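Local coordinates for tudor domain-containing protein 1 (Mus musculus, PDB 4B9W) that serves in germ cells as a piRNA-pathway scaffold that binds arginine-methylated Piwi proteins through its Tudor domains, helping to silence transposable elements during spermatogenesis, at residues A[53-58]-A[119-124]. Sequence-based numbering, arbitrary orientation.
Sequences ADYCAQ and PQFLLL
Tyr-55 and Phe-121 are the only residues of 53-58 and 119-124 that touch, joining helix 41-57 to the 3-10 turn 119-121 of this extended Tudor domain, where the turn follows strand 114-116 of the SH3-like barrel. The tight part is small: Phe-121 CE2 lies over one face of the Tyr-55 ring, displaced toward its rim, 3.6 Å from Tyr-55 CG, while Phe-121 CZ comes within 3.7 Å of Tyr-55 CB. With centroids 5.1 Å apart and planes at 50°, the rings meet at a slant. Tyr-55 holds CG anti to its own nitrogen (chi1 161°), which carries the ring past Phe-121 with one face turned to it and takes the hydroxyl on to Ala-116. The rings bridge a backbone separation of 10.0 Å between the CA atoms of Tyr-55 and Phe-121. The rest is loose: just 93 Å² is buried in all, and both aromatic residues stay partly exposed. Phe-121 also packs on Leu-48, Ser-51 and Leu-52 of the same helix. An alanine at Tyr-55 would remove the ring under Phe-121 CE2 and is likely to weaken the tie between helix and barrel, since the phenol tip also reaches the end of strand 114-116: Tyr-55 OH is hydrogen-bonded to the backbone O of Ala-116.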
ATOM      1  N   ALA A  53      27.533   0.360  -4.528  1.00 18.87           N
ATOM      2  CA  ALA A  53      27.944  -0.679  -5.480  1.00 19.31           C
ATOM      3  C   ALA A  53      29.232  -1.353  -5.011  1.00 18.62           C
ATOM      4  O   ALA A  53      29.358  -2.567  -5.052  1.00 19.02           O
ATOM      5  CB  ALA A  53      28.146  -0.102  -6.877  1.00 19.65           C
ATOM      6  N   ASP A  54      30.194  -0.558  -4.585  1.00 19.34           N
ATOM      7  CA  ASP A  54      31.488  -1.089  -4.126  1.00 20.10           C
ATOM      8  C   ASP A  54      31.292  -1.922  -2.866  1.00 18.95           C
ATOM      9  O   ASP A  54      31.740  -3.053  -2.790  1.00 17.93           O
ATOM     10  CB  ASP A  54      32.474   0.059  -3.881  1.00 21.14           C
ATOM     11  CG  ASP A  54      32.724   0.896  -5.128  1.00 22.49           C
ATOM     12  OD1 ASP A  54      32.393   0.452  -6.241  1.00 24.59           O
ATOM     13  OD2 ASP A  54      33.244   2.017  -5.006  1.00 25.54           O
ATOM     14  N   TYR A  55      30.572  -1.351  -1.905  1.00 19.62           N
ATOM     15  CA  TYR A  55      30.304  -1.994  -0.622  1.00 19.85           C
ATOM     16  C   TYR A  55      29.542  -3.299  -0.837  1.00 20.92           C
ATOM     17  O   TYR A  55      29.912  -4.331  -0.267  1.00 21.21           O
ATOM     18  CB  TYR A  55      29.522  -1.031   0.295  1.00 19.89           C
ATOM     19  CG  TYR A  55      28.792  -1.689   1.445  1.00 20.22           C
ATOM     20  CD1 TYR A  55      29.481  -2.138   2.580  1.00 20.32           C
ATOM     21  CD2 TYR A  55      27.409  -1.861   1.402  1.00 20.04           C
ATOM     22  CE1 TYR A  55      28.808  -2.755   3.628  1.00 20.35           C
ATOM     23  CE2 TYR A  55      26.729  -2.459   2.443  1.00 20.33           C
ATOM     24  CZ  TYR A  55      27.424  -2.908   3.550  1.00 20.69           C
ATOM     25  OH  TYR A  55      26.732  -3.506   4.575  1.00 21.16           O
ATOM     26  N   CYS A  56      28.495  -3.257  -1.671  1.00 20.44           N
ATOM     27  CA  CYS A  56      27.625  -4.420  -1.863  1.00 20.14           C
ATOM     28  C   CYS A  56      28.315  -5.484  -2.701  1.00 22.05           C
ATOM     29  O   CYS A  56      28.038  -6.674  -2.558  1.00 21.20           O
ATOM     30  CB  CYS A  56      26.281  -4.036  -2.517  1.00 18.86           C
ATOM     31  SG  CYS A  56      25.040  -3.411  -1.360  1.00 17.35           S
ATOM     32  N   ALA A  57      29.215  -5.044  -3.568  1.00 24.09           N
ATOM     33  CA  ALA A  57      29.893  -5.930  -4.490  1.00 26.67           C
ATOM     34  C   ALA A  57      30.680  -7.019  -3.810  1.00 28.79           C
ATOM     35  O   ALA A  57      30.919  -8.034  -4.412  1.00 30.78           O
ATOM     36  CB  ALA A  57      30.830  -5.128  -5.397  1.00 26.25           C
ATOM     37  N   GLN A  58      31.110  -6.817  -2.575  1.00 33.32           N
ATOM     38  CA  GLN A  58      32.167  -7.658  -2.048  1.00 37.97           C
ATOM     39  C   GLN A  58      31.706  -8.971  -1.434  1.00 38.43           C
ATOM     40  O   GLN A  58      30.618  -9.071  -0.870  1.00 36.44           O
ATOM     41  CB  GLN A  58      33.025  -6.886  -1.060  1.00 42.17           C
ATOM     42  CG  GLN A  58      34.374  -7.551  -0.803  1.00 46.29           C
ATOM     43  CD  GLN A  58      35.141  -7.873  -2.078  1.00 48.29           C
ATOM     44  OE1 GLN A  58      35.170  -7.073  -3.019  1.00 52.28           O
ATOM     45  NE2 GLN A  58      35.770  -9.049  -2.114  1.00 49.08           N
ATOM     46  N   PRO A 119      25.640   2.865   8.895  1.00 20.38           N
ATOM     47  CA  PRO A 119      25.280   4.243   9.234  1.00 20.61           C
ATOM     48  C   PRO A 119      25.862   5.338   8.335  1.00 20.10           C
ATOM     49  O   PRO A 119      25.261   6.409   8.196  1.00 19.68           O
ATOM     50  CB  PRO A 119      25.832   4.394  10.652  1.00 21.87           C
ATOM     51  CG  PRO A 119      25.741   3.027  11.229  1.00 21.11           C
ATOM     52  CD  PRO A 119      26.013   2.089  10.095  1.00 20.77           C
ATOM     53  N   GLN A 120      27.019   5.104   7.734  1.00 19.65           N
ATOM     54  CA  GLN A 120      27.628   6.158   6.929  1.00 20.07           C
ATOM     55  C   GLN A 120      26.921   6.325   5.603  1.00 19.79           C
ATOM     56  O   GLN A 120      27.080   7.346   4.950  1.00 19.50           O
ATOM     57  CB  GLN A 120      29.107   5.910   6.679  1.00 21.21           C
ATOM     58  CG  GLN A 120      29.432   4.563   6.069  1.00 22.44           C
ATOM     59  CD  GLN A 120      29.960   3.598   7.108  1.00 24.20           C
ATOM     60  OE1 GLN A 120      29.359   3.417   8.188  1.00 24.51           O
ATOM     61  NE2 GLN A 120      31.097   2.977   6.798  1.00 25.07           N
ATOM     62  N   PHE A 121      26.172   5.303   5.196  1.00 18.75           N
ATOM     63  CA  PHE A 121      25.340   5.386   4.005  1.00 19.12           C
ATOM     64  C   PHE A 121      23.960   5.982   4.267  1.00 18.05           C
ATOM     65  O   PHE A 121      23.156   6.072   3.351  1.00 17.53           O
ATOM     66  CB  PHE A 121      25.170   3.993   3.385  1.00 19.55           C
ATOM     67  CG  PHE A 121      26.459   3.365   2.939  1.00 19.78           C
ATOM     68  CD1 PHE A 121      27.312   4.039   2.069  1.00 20.45           C
ATOM     69  CD2 PHE A 121      26.810   2.093   3.362  1.00 20.42           C
ATOM     70  CE1 PHE A 121      28.491   3.454   1.640  1.00 20.84           C
ATOM     71  CE2 PHE A 121      27.998   1.506   2.954  1.00 20.59           C
ATOM     72  CZ  PHE A 121      28.834   2.181   2.079  1.00 21.22           C
ATOM     73  N   LEU A 122      23.687   6.384   5.504  1.00 18.09           N
ATOM     74  CA  LEU A 122      22.382   6.927   5.881  1.00 17.72           C
ATOM     75  C   LEU A 122      22.469   8.413   6.224  1.00 17.72           C
ATOM     76  O   LEU A 122      21.510   8.996   6.715  1.00 17.42           O
ATOM     77  CB  LEU A 122      21.801   6.161   7.070  1.00 17.34           C
ATOM     78  CG  LEU A 122      21.376   4.700   6.900  1.00 16.93           C
ATOM     79  CD1 LEU A 122      20.990   4.149   8.263  1.00 16.67           C
ATOM     80  CD2 LEU A 122      20.214   4.557   5.919  1.00 16.75           C
ATOM     81  N   LEU A 123      23.609   9.032   5.950  1.00 18.11           N
ATOM     82  CA  LEU A 123      23.769  10.479   6.196  1.00 18.28           C
ATOM     83  C   LEU A 123      22.977  11.342   5.196  1.00 17.41           C
ATOM     84  O   LEU A 123      22.335  12.316   5.589  1.00 18.76           O
ATOM     85  CB  LEU A 123      25.252  10.851   6.155  1.00 19.14           C
ATOM     86  CG  LEU A 123      26.076  10.144   7.232  1.00 19.97           C
ATOM     87  CD1 LEU A 123      27.563  10.459   7.080  1.00 20.66           C
ATOM     88  CD2 LEU A 123      25.564  10.552   8.605  1.00 21.02           C
ATOM     89  N   LEU A 124      23.038  10.994   3.918  1.00 15.31           N
ATOM     90  CA  LEU A 124      22.276  11.686   2.895  1.00 14.58           C
ATOM     91  C   LEU A 124      20.776  11.449   3.150  1.00 14.10           C
ATOM     92  O   LEU A 124      20.346  10.322   3.357  1.00 14.08           O
ATOM     93  CB  LEU A 124      22.672  11.167   1.520  1.00 14.33           C
ATOM     94  CG  LEU A 124      22.091  11.861   0.299  1.00 14.35           C
ATOM     95  CD1 LEU A 124      22.733  13.236   0.077  1.00 14.22           C
ATOM     96  CD2 LEU A 124      22.267  10.950  -0.905  1.00 13.74           C
TER